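Local atomic coordinates of beta-methylmalyl-CoA dehydratase (Chloroflexus aurantiacus, PDB entry 4E3E), a protein that catalyses the reversible dehydration of beta-methylmalyl-CoA to mesaconyl-CoA, a step of the glyoxylate assimilation cycle. Residues Ala91-Ala97 with Glu137-Ile143; Val72-Thr76 with Leu105-Ser109; Phe52-Leu56 with Thr179-Tyr185. All blocks are in the same frame, centred on the assembly; numbering follows the deposited sequence.

Contact 1 (Ala91-Ala97 with Glu137-Ile143); sequences AGGRFGA and EVVLEYI
Ala91 and Ile143 exchange two backbone hydrogen bonds, and Arg94 and Glu141 form the next hydrogen-bonded pair. Between them the register shifts by one residue, a beta bulge at Gly92 and Gly93. Gly92 takes a positive phi, 57°, at the bulge. Gly93 CA lies 3.5 Å from Tyr142 CB. Beyond the strand, Gly96 N donates to Val139 O from above the carbonyl plane. Ala97 N meets Val138 O in its carbonyl plane, on a lone pair. A water donates to both Ala97 O and Val139 O.

These segments join strand 84-95 to strand 138-149, antiparallel neighbours in the large sheet, as in the hot-dog fold of this family's clan. Gly96 and Ala97 belong to the substrate-binding residues inferred by similarity. Val139 and Leu140 both face Gly131 on the next strand, a classic bulge.

On the face of Arg94 and Glu141 the two side chains form a salt bridge. Arg94 grips a single oxygen side-on: NE lies 2.9 Å and NH2 2.8 Å from Glu141 OE2. That oxygen sits in the guanidinium plane, but the carboxylate is turned 81° against it. Glu141 OE2 takes Arg94 NE on its anti lone pair, while Arg94 NH2 reaches it from above the carboxylate plane. Glu141 OE1 bonds His128.

On the face of Phe95 and Leu140 the contact is apolar. Leu140 CD1 makes a CH-pi contact over the centre of the Phe95 ring, 3.9 Å from the centroid.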
loop_
_atom_site.group_PDB
_atom_site.type_symbol
_atom_site.label_atom_id
_atom_site.label_comp_id
_atom_site.label_asym_id
_atom_site.label_seq_id
_atom_site.Cartn_x
_atom_site.Cartn_y
_atom_site.Cartn_z
ATOM N N ALA A 91 11.181 23.560 -15.266
ATOM C CA ALA A 91 11.466 23.795 -16.679
ATOM C C ALA A 91 12.429 22.741 -17.166
ATOM O O ALA A 91 13.170 22.154 -16.367
ATOM C CB ALA A 91 12.058 25.187 -16.900
ATOM N N GLY A 92 12.390 22.484 -18.472
ATOM C CA GLY A 92 13.367 21.610 -19.119
ATOM C C GLY A 92 13.417 20.228 -18.504
ATOM O O GLY A 92 14.498 19.652 -18.339
ATOM N N GLY A 93 12.247 19.697 -18.155
ATOM C CA GLY A 93 12.154 18.348 -17.595
ATOM C C GLY A 93 12.178 17.320 -18.699
ATOM O O GLY A 93 11.141 17.045 -19.299
ATOM N N ARG A 94 13.359 16.761 -18.980
ATOM C CA ARG A 94 13.545 15.816 -20.086
ATOM C C ARG A 94 13.698 14.389 -19.545
ATOM O O ARG A 94 14.625 14.124 -18.773
ATOM C CB ARG A 94 14.796 16.194 -20.893
ATOM C CG ARG A 94 15.084 15.277 -22.082
ATOM C CD ARG A 94 16.425 15.607 -22.713
ATOM N NE ARG A 94 17.529 15.355 -21.789
ATOM C CZ ARG A 94 18.154 14.187 -21.663
ATOM N NH1 ARG A 94 17.787 13.148 -22.404
ATOM N NH2 ARG A 94 19.154 14.064 -20.798
ATOM N N PHE A 95 12.793 13.483 -19.937
ATOM C CA PHE A 95 12.941 12.060 -19.589
ATOM C C PHE A 95 13.958 11.422 -20.526
ATOM O O PHE A 95 13.960 11.708 -21.713
ATOM C CB PHE A 95 11.579 11.336 -19.588
ATOM C CG PHE A 95 10.703 11.746 -18.416
ATOM C CD1 PHE A 95 10.798 11.081 -17.185
ATOM C CD2 PHE A 95 9.832 12.825 -18.521
ATOM C CE1 PHE A 95 10.022 11.488 -16.090
ATOM C CE2 PHE A 95 9.048 13.224 -17.437
ATOM C CZ PHE A 95 9.147 12.562 -16.217
ATOM N N GLY A 96 14.852 10.602 -19.983
ATOM C CA GLY A 96 15.972 10.053 -20.749
ATOM C C GLY A 96 15.775 8.556 -20.935
ATOM O O GLY A 96 14.791 8.132 -21.525
ATOM N N ALA A 97 16.697 7.745 -20.423
ATOM C CA ALA A 97 16.555 6.291 -20.521
ATOM C C ALA A 97 15.317 5.791 -19.772
ATOM O O ALA A 97 14.932 6.332 -18.721
ATOM C CB ALA A 97 17.810 5.587 -20.019
ATOM N N GLU A 137 23.264 6.254 -16.688
ATOM C CA GLU A 137 22.457 6.898 -17.740
ATOM C C GLU A 137 21.449 7.834 -17.085
ATOM O O GLU A 137 20.826 7.470 -16.101
ATOM C CB GLU A 137 21.701 5.858 -18.559
ATOM C CG GLU A 137 22.600 4.815 -19.233
ATOM C CD GLU A 137 21.806 3.679 -19.881
ATOM O OE1 GLU A 137 20.961 3.026 -19.205
ATOM O OE2 GLU A 137 22.030 3.433 -21.081
ATOM N N VAL A 138 21.295 9.033 -17.641
ATOM C CA VAL A 138 20.306 9.992 -17.166
ATOM C C VAL A 138 18.920 9.476 -17.541
ATOM O O VAL A 138 18.670 9.150 -18.700
ATOM C CB VAL A 138 20.564 11.369 -17.809
ATOM C CG1 VAL A 138 19.461 12.355 -17.461
ATOM C CG2 VAL A 138 21.955 11.896 -17.407
ATOM N N VAL A 139 18.037 9.380 -16.548
ATOM C CA VAL A 139 16.668 8.937 -16.760
ATOM C C VAL A 139 15.749 10.148 -16.689
ATOM O O VAL A 139 14.630 10.127 -17.215
ATOM C CB VAL A 139 16.241 7.840 -15.742
ATOM C CG1 VAL A 139 17.187 6.624 -15.851
ATOM C CG2 VAL A 139 16.196 8.387 -14.325
ATOM N N LEU A 140 16.244 11.206 -16.053
ATOM C CA LEU A 140 15.493 12.442 -15.914
ATOM C C LEU A 140 16.420 13.573 -15.500
ATOM O O LEU A 140 17.279 13.405 -14.625
ATOM C CB LEU A 140 14.409 12.275 -14.855
ATOM C CG LEU A 140 13.612 13.518 -14.429
ATOM C CD1 LEU A 140 12.806 14.072 -15.600
ATOM C CD2 LEU A 140 12.709 13.195 -13.243
ATOM N N GLU A 141 16.245 14.719 -16.146
ATOM C CA GLU A 141 16.821 15.975 -15.667
ATOM C C GLU A 141 15.761 17.076 -15.752
ATOM O O GLU A 141 14.897 17.046 -16.624
ATOM C CB GLU A 141 18.082 16.356 -16.456
ATOM C CG GLU A 141 17.837 16.624 -17.937
ATOM C CD GLU A 141 19.088 17.073 -18.665
ATOM O OE1 GLU A 141 19.888 17.831 -18.087
ATOM O OE2 GLU A 141 19.277 16.667 -19.817
ATOM N N TYR A 142 15.823 18.040 -14.849
ATOM C CA TYR A 142 14.889 19.168 -14.876
ATOM C C TYR A 142 15.468 20.320 -14.062
ATOM O O TYR A 142 16.445 20.149 -13.313
ATOM C CB TYR A 142 13.499 18.773 -14.341
ATOM C CG TYR A 142 13.521 18.315 -12.898
ATOM C CD1 TYR A 142 13.535 19.241 -11.855
ATOM C CD2 TYR A 142 13.544 16.955 -12.576
ATOM C CE1 TYR A 142 13.581 18.828 -10.524
ATOM C CE2 TYR A 142 13.589 16.531 -11.254
ATOM C CZ TYR A 142 13.609 17.476 -10.231
ATOM O OH TYR A 142 13.658 17.080 -8.912
ATOM N N ILE A 143 14.861 21.488 -14.221
ATOM C CA ILE A 143 15.178 22.642 -13.412
ATOM C C ILE A 143 13.950 22.928 -12.573
ATOM O O ILE A 143 12.823 22.830 -13.054
ATOM C CB ILE A 143 15.515 23.864 -14.295
ATOM C CG1 ILE A 143 16.848 23.643 -15.024
ATOM C CG2 ILE A 143 15.536 25.154 -13.480
ATOM C CD1 ILE A 143 17.004 24.523 -16.240
HETATM O O HOH W 1 13.006 7.950 -17.763
#

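Contact 2 (Val72-Thr76 with Leu105-Ser109); sequences VFGKT and LSTTS
Val72 and Thr107 meet through two branches that their first torsions set in place. Thr107 has OG1 anti to its carbonyl carbon (chi1 -53°) and CG2 anti to its backbone N. Val72 has CG1 anti to its own N (chi1 168°). The two side chains are set at a slant, with Val72 CG1 3.7 Å from Thr107 OG1 and 3.8 Å from Thr107 CG2. Thr107 OG1 also lies 3.7 Å from Val72 CA.

Lys75 comes across Thr107 at about a right angle, with CG 3.8 Å from Thr107 OG1. Only the near part of the lysine chain touches here. The chain bends at chi2 and chi3, and NZ goes to Gln226 and the carbonyl oxygen of Thr24. One turn on from Val72, Thr76 CG2 reaches Thr107 CG2 at 3.6 Å and Ser109 OG at 3.7 Å. Thr76 OG1 turns back to its own helix and bonds Phe73 O at 2.8 Å, on a lone pair in the carbonyl plane. At the other end, Val72 CG2 meets Leu105 CD1 at 4.1 Å.

Helix 65-80 packs on strand 104-116, at an angle of 53° between the short segments. This is consistent with the family's hot-dog fold, where a long helix lies against a curved antiparallel sheet.

No hydrogen bond crosses the contact. Ser109 OG is satisfied by Ser129 and His22, and Thr76 OG1 has a further bond with Arg144. Thr107 OG1 is buried with no polar partner in the model. The contact thus rests on van der Waals packing, much of it carbon against hydroxyl oxygen.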
loop_
_atom_site.group_PDB
_atom_site.type_symbol
_atom_site.label_atom_id
_atom_site.label_comp_id
_atom_site.label_asym_id
_atom_site.label_seq_id
_atom_site.Cartn_x
_atom_site.Cartn_y
_atom_site.Cartn_z
ATOM N N VAL A 72 12.942 10.918 -7.979
ATOM C CA VAL A 72 14.061 11.842 -8.228
ATOM C C VAL A 72 13.861 13.137 -7.413
ATOM O O VAL A 72 14.764 13.579 -6.673
ATOM C CB VAL A 72 14.244 12.115 -9.742
ATOM C CG1 VAL A 72 15.192 13.294 -9.984
ATOM C CG2 VAL A 72 14.804 10.866 -10.441
ATOM N N PHE A 73 12.670 13.714 -7.520
ATOM C CA PHE A 73 12.305 14.909 -6.737
ATOM C C PHE A 73 12.447 14.679 -5.236
ATOM O O PHE A 73 13.073 15.489 -4.535
ATOM C CB PHE A 73 10.887 15.360 -7.103
ATOM C CG PHE A 73 10.422 16.626 -6.410
ATOM C CD1 PHE A 73 10.011 16.618 -5.081
ATOM C CD2 PHE A 73 10.325 17.829 -7.126
ATOM C CE1 PHE A 73 9.534 17.790 -4.464
ATOM C CE2 PHE A 73 9.849 18.986 -6.522
ATOM C CZ PHE A 73 9.453 18.974 -5.184
ATOM N N GLY A 74 11.873 13.586 -4.738
ATOM C CA GLY A 74 11.937 13.268 -3.309
ATOM C C GLY A 74 13.346 13.239 -2.726
ATOM O O GLY A 74 13.569 13.746 -1.635
ATOM N N LYS A 75 14.295 12.640 -3.449
ATOM C CA LYS A 75 15.696 12.608 -3.017
ATOM C C LYS A 75 16.294 13.993 -2.771
ATOM O O LYS A 75 17.198 14.137 -1.938
ATOM C CB LYS A 75 16.590 11.917 -4.053
ATOM C CG LYS A 75 16.105 10.577 -4.533
ATOM C CD LYS A 75 16.141 9.591 -3.412
ATOM C CE LYS A 75 14.792 8.927 -3.211
ATOM N NZ LYS A 75 15.058 8.214 -1.944
ATOM N N THR A 76 15.809 14.990 -3.510
ATOM C CA THR A 76 16.382 16.340 -3.450
ATOM C C THR A 76 15.799 17.118 -2.282
ATOM O O THR A 76 16.390 18.111 -1.828
ATOM C CB THR A 76 16.129 17.166 -4.743
ATOM O OG1 THR A 76 14.767 17.653 -4.782
ATOM C CG2 THR A 76 16.444 16.362 -5.977
ATOM N N LEU A 105 18.002 4.417 -8.868
ATOM C CA LEU A 105 18.169 5.831 -9.185
ATOM C C LEU A 105 18.915 6.572 -8.081
ATOM O O LEU A 105 18.664 6.368 -6.885
ATOM C CB LEU A 105 16.808 6.500 -9.447
ATOM C CG LEU A 105 15.864 5.867 -10.490
ATOM C CD1 LEU A 105 14.689 6.786 -10.776
ATOM C CD2 LEU A 105 16.572 5.486 -11.796
ATOM N N SER A 106 19.852 7.416 -8.494
ATOM C CA SER A 106 20.463 8.392 -7.595
ATOM C C SER A 106 20.374 9.781 -8.217
ATOM O O SER A 106 20.302 9.928 -9.444
ATOM C CB SER A 106 21.902 8.019 -7.250
ATOM O OG SER A 106 22.545 7.436 -8.353
ATOM N N THR A 107 20.371 10.793 -7.362
ATOM C CA THR A 107 20.098 12.156 -7.793
ATOM C C THR A 107 21.189 13.114 -7.309
ATOM O O THR A 107 21.742 12.965 -6.209
ATOM C CB THR A 107 18.690 12.605 -7.337
ATOM O OG1 THR A 107 17.727 11.641 -7.780
ATOM C CG2 THR A 107 18.316 13.976 -7.950
ATOM N N THR A 108 21.524 14.079 -8.156
ATOM C CA THR A 108 22.406 15.167 -7.756
ATOM C C THR A 108 21.741 16.437 -8.218
ATOM O O THR A 108 21.012 16.420 -9.213
ATOM C CB THR A 108 23.788 15.069 -8.414
ATOM O OG1 THR A 108 23.633 15.233 -9.822
ATOM C CG2 THR A 108 24.430 13.714 -8.142
ATOM N N SER A 109 21.973 17.526 -7.489
ATOM C CA SER A 109 21.461 18.845 -7.855
ATOM C C SER A 109 22.590 19.870 -7.907
ATOM O O SER A 109 23.504 19.851 -7.071
ATOM C CB SER A 109 20.397 19.330 -6.860
ATOM O OG SER A 109 19.245 18.512 -6.929
#

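Contact 3 (Phe52-Leu56 with Thr179-Tyr185); sequences FAQSL and TVSAANY
Phe52 points its ring edge toward the face of Tyr185 in an offset edge-to-face pair. The centroids are 5.7 Å apart and the planes stand at 65°. The nearest atoms are Phe52 CZ and Tyr185 CE1, at 3.7 Å. Phe52 CG lies anti to its backbone N (chi1 -174°), which swings the ring toward the loop. Leu56 CD2 comes in at the edge of the Tyr185 ring, near its plane, 4.0 Å from Tyr185 CD1. The same methyl meets Val180 CG2 at 4.2 Å. Leu269 touches both Leu56 and Tyr185.

The contact joins the end of helix 50-55 to part of the long linker between strands 138-149 and 204-212. That linker connects the first five strands of the sheet to the last five, and the contact sits at the periphery of the fold. Tyr185 and Val180 also rest on Pro349, so this loop touches both the helix end and the last residue of strand 338-349.

Polar groups of backbone and side chains complete the contact. Thr179 N donates to Leu56 O at 2.9 Å in a nearly straight bond. Asn184 ND2 approaches Ser55 O, but the bond is weak, bent to 116°, and Asn184 is poorly ordered. Ser55 OG turns back to bond Phe52 O at 2.6 Å. With an alanine here, Phe52 O would probably lose its hydroxyl partner and keep the weak backbone bonds from Ser55 N and Leu56 N.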
loop_
_atom_site.group_PDB
_atom_site.type_symbol
_atom_site.label_atom_id
_atom_site.label_comp_id
_atom_site.label_asym_id
_atom_site.label_seq_id
_atom_site.Cartn_x
_atom_site.Cartn_y
_atom_site.Cartn_z
ATOM N N PHE A 52 1.878 -5.864 -23.283
ATOM C CA PHE A 52 1.568 -4.668 -24.053
ATOM C C PHE A 52 2.853 -3.871 -24.302
ATOM O O PHE A 52 3.142 -3.495 -25.442
ATOM C CB PHE A 52 0.519 -3.818 -23.325
ATOM C CG PHE A 52 0.036 -2.625 -24.118
ATOM C CD1 PHE A 52 0.723 -1.410 -24.064
ATOM C CD2 PHE A 52 -1.124 -2.711 -24.909
ATOM C CE1 PHE A 52 0.282 -0.309 -24.795
ATOM C CE2 PHE A 52 -1.581 -1.604 -25.630
ATOM C CZ PHE A 52 -0.867 -0.405 -25.580
ATOM N N ALA A 53 3.638 -3.652 -23.246
ATOM C CA ALA A 53 4.901 -2.921 -23.358
ATOM C C ALA A 53 5.884 -3.640 -24.281
ATOM O O ALA A 53 6.554 -3.000 -25.121
ATOM C CB ALA A 53 5.506 -2.685 -21.988
ATOM N N GLN A 54 5.940 -4.967 -24.175
ATOM C CA GLN A 54 6.828 -5.749 -25.050
ATOM C C GLN A 54 6.442 -5.691 -26.521
ATOM O O GLN A 54 7.315 -5.721 -27.387
ATOM C CB GLN A 54 6.930 -7.198 -24.581
ATOM C CG GLN A 54 7.758 -7.323 -23.314
ATOM C CD GLN A 54 7.635 -8.676 -22.656
ATOM O OE1 GLN A 54 6.707 -9.435 -22.929
ATOM N NE2 GLN A 54 8.566 -8.979 -21.762
ATOM N N SER A 55 5.143 -5.588 -26.809
ATOM C CA SER A 55 4.692 -5.474 -28.199
ATOM C C SER A 55 5.138 -4.135 -28.806
ATOM O O SER A 55 5.114 -3.958 -30.025
ATOM C CB SER A 55 3.179 -5.616 -28.303
ATOM O OG SER A 55 2.542 -4.440 -27.809
ATOM N N LEU A 56 5.538 -3.200 -27.948
ATOM C CA LEU A 56 6.075 -1.922 -28.399
ATOM C C LEU A 56 7.597 -1.924 -28.400
ATOM O O LEU A 56 8.220 -0.896 -28.671
ATOM C CB LEU A 56 5.539 -0.776 -27.539
ATOM C CG LEU A 56 4.012 -0.696 -27.468
ATOM C CD1 LEU A 56 3.583 0.517 -26.651
ATOM C CD2 LEU A 56 3.365 -0.688 -28.852
ATOM N N THR A 179 8.276 1.580 -30.096
ATOM C CA THR A 179 7.861 1.664 -31.487
ATOM C C THR A 179 6.467 1.095 -31.628
ATOM O O THR A 179 6.141 0.087 -31.007
ATOM C CB THR A 179 8.795 0.839 -32.384
ATOM O OG1 THR A 179 10.141 1.270 -32.172
ATOM C CG2 THR A 179 8.437 1.037 -33.852
ATOM N N VAL A 180 5.657 1.726 -32.471
ATOM C CA VAL A 180 4.280 1.306 -32.673
ATOM C C VAL A 180 4.078 0.876 -34.118
ATOM O O VAL A 180 4.541 1.551 -35.032
ATOM C CB VAL A 180 3.300 2.458 -32.376
ATOM C CG1 VAL A 180 1.868 2.022 -32.628
ATOM C CG2 VAL A 180 3.450 2.922 -30.946
ATOM N N SER A 181 3.399 -0.244 -34.331
ATOM C CA SER A 181 2.830 -0.496 -35.654
ATOM C C SER A 181 1.362 -0.819 -35.507
ATOM O O SER A 181 0.957 -1.460 -34.532
ATOM C CB SER A 181 3.575 -1.598 -36.412
ATOM O OG SER A 181 3.528 -2.823 -35.712
ATOM N N ALA A 182 0.568 -0.342 -36.463
ATOM C CA ALA A 182 -0.859 -0.644 -36.529
ATOM C C ALA A 182 -1.108 -2.144 -36.377
ATOM O O ALA A 182 -2.013 -2.564 -35.652
ATOM C CB ALA A 182 -1.434 -0.142 -37.843
ATOM N N ALA A 183 -0.276 -2.941 -37.042
ATOM C CA ALA A 183 -0.395 -4.399 -37.044
ATOM C C ALA A 183 -0.231 -5.014 -35.654
ATOM O O ALA A 183 -0.480 -6.202 -35.459
ATOM C CB ALA A 183 0.617 -5.001 -38.011
ATOM N N ASN A 184 0.165 -4.195 -34.690
ATOM C CA ASN A 184 0.589 -4.684 -33.391
ATOM C C ASN A 184 0.093 -3.805 -32.242
ATOM O O ASN A 184 0.577 -3.926 -31.110
ATOM C CB ASN A 184 2.120 -4.748 -33.369
ATOM C CG ASN A 184 2.655 -5.905 -32.548
ATOM O OD1 ASN A 184 2.066 -6.988 -32.510
ATOM N ND2 ASN A 184 3.792 -5.685 -31.898
ATOM N N TYR A 185 -0.863 -2.921 -32.527
ATOM C CA TYR A 185 -1.381 -2.004 -31.495
ATOM C C TYR A 185 -2.866 -2.233 -31.223
ATOM O O TYR A 185 -3.717 -1.870 -32.039
ATOM C CB TYR A 185 -1.128 -0.538 -31.884
ATOM C CG TYR A 185 -1.333 0.424 -30.740
ATOM C CD1 TYR A 185 -0.330 0.631 -29.797
ATOM C CD2 TYR A 185 -2.532 1.124 -30.591
ATOM C CE1 TYR A 185 -0.511 1.503 -28.739
ATOM C CE2 TYR A 185 -2.721 2.003 -29.533
ATOM C CZ TYR A 185 -1.705 2.182 -28.611
ATOM O OH TYR A 185 -1.862 3.049 -27.558
#

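In the fold
Contacts 1 and 2 are neighbours, with centres about 11 Å apart, and both reach the same antiparallel sheet. Contact 1 joins two strands within it. Contact 2 lays helix 65-80 on another strand. Tyr142, Leu140 and Val139 of contact 1 touch Val72, Phe73 and Leu105 of contact 2, so strands and helix share one core. Along the chain their segments alternate. Contact 3 lies apart, with centres about 25 Å from contact 1 and 32 Å from contact 2. Its segments enclose the other two in sequence. Contacts 1 and 2 thus build a core beside substrate residues inferred by similarity, while contact 3 fastens the periphery.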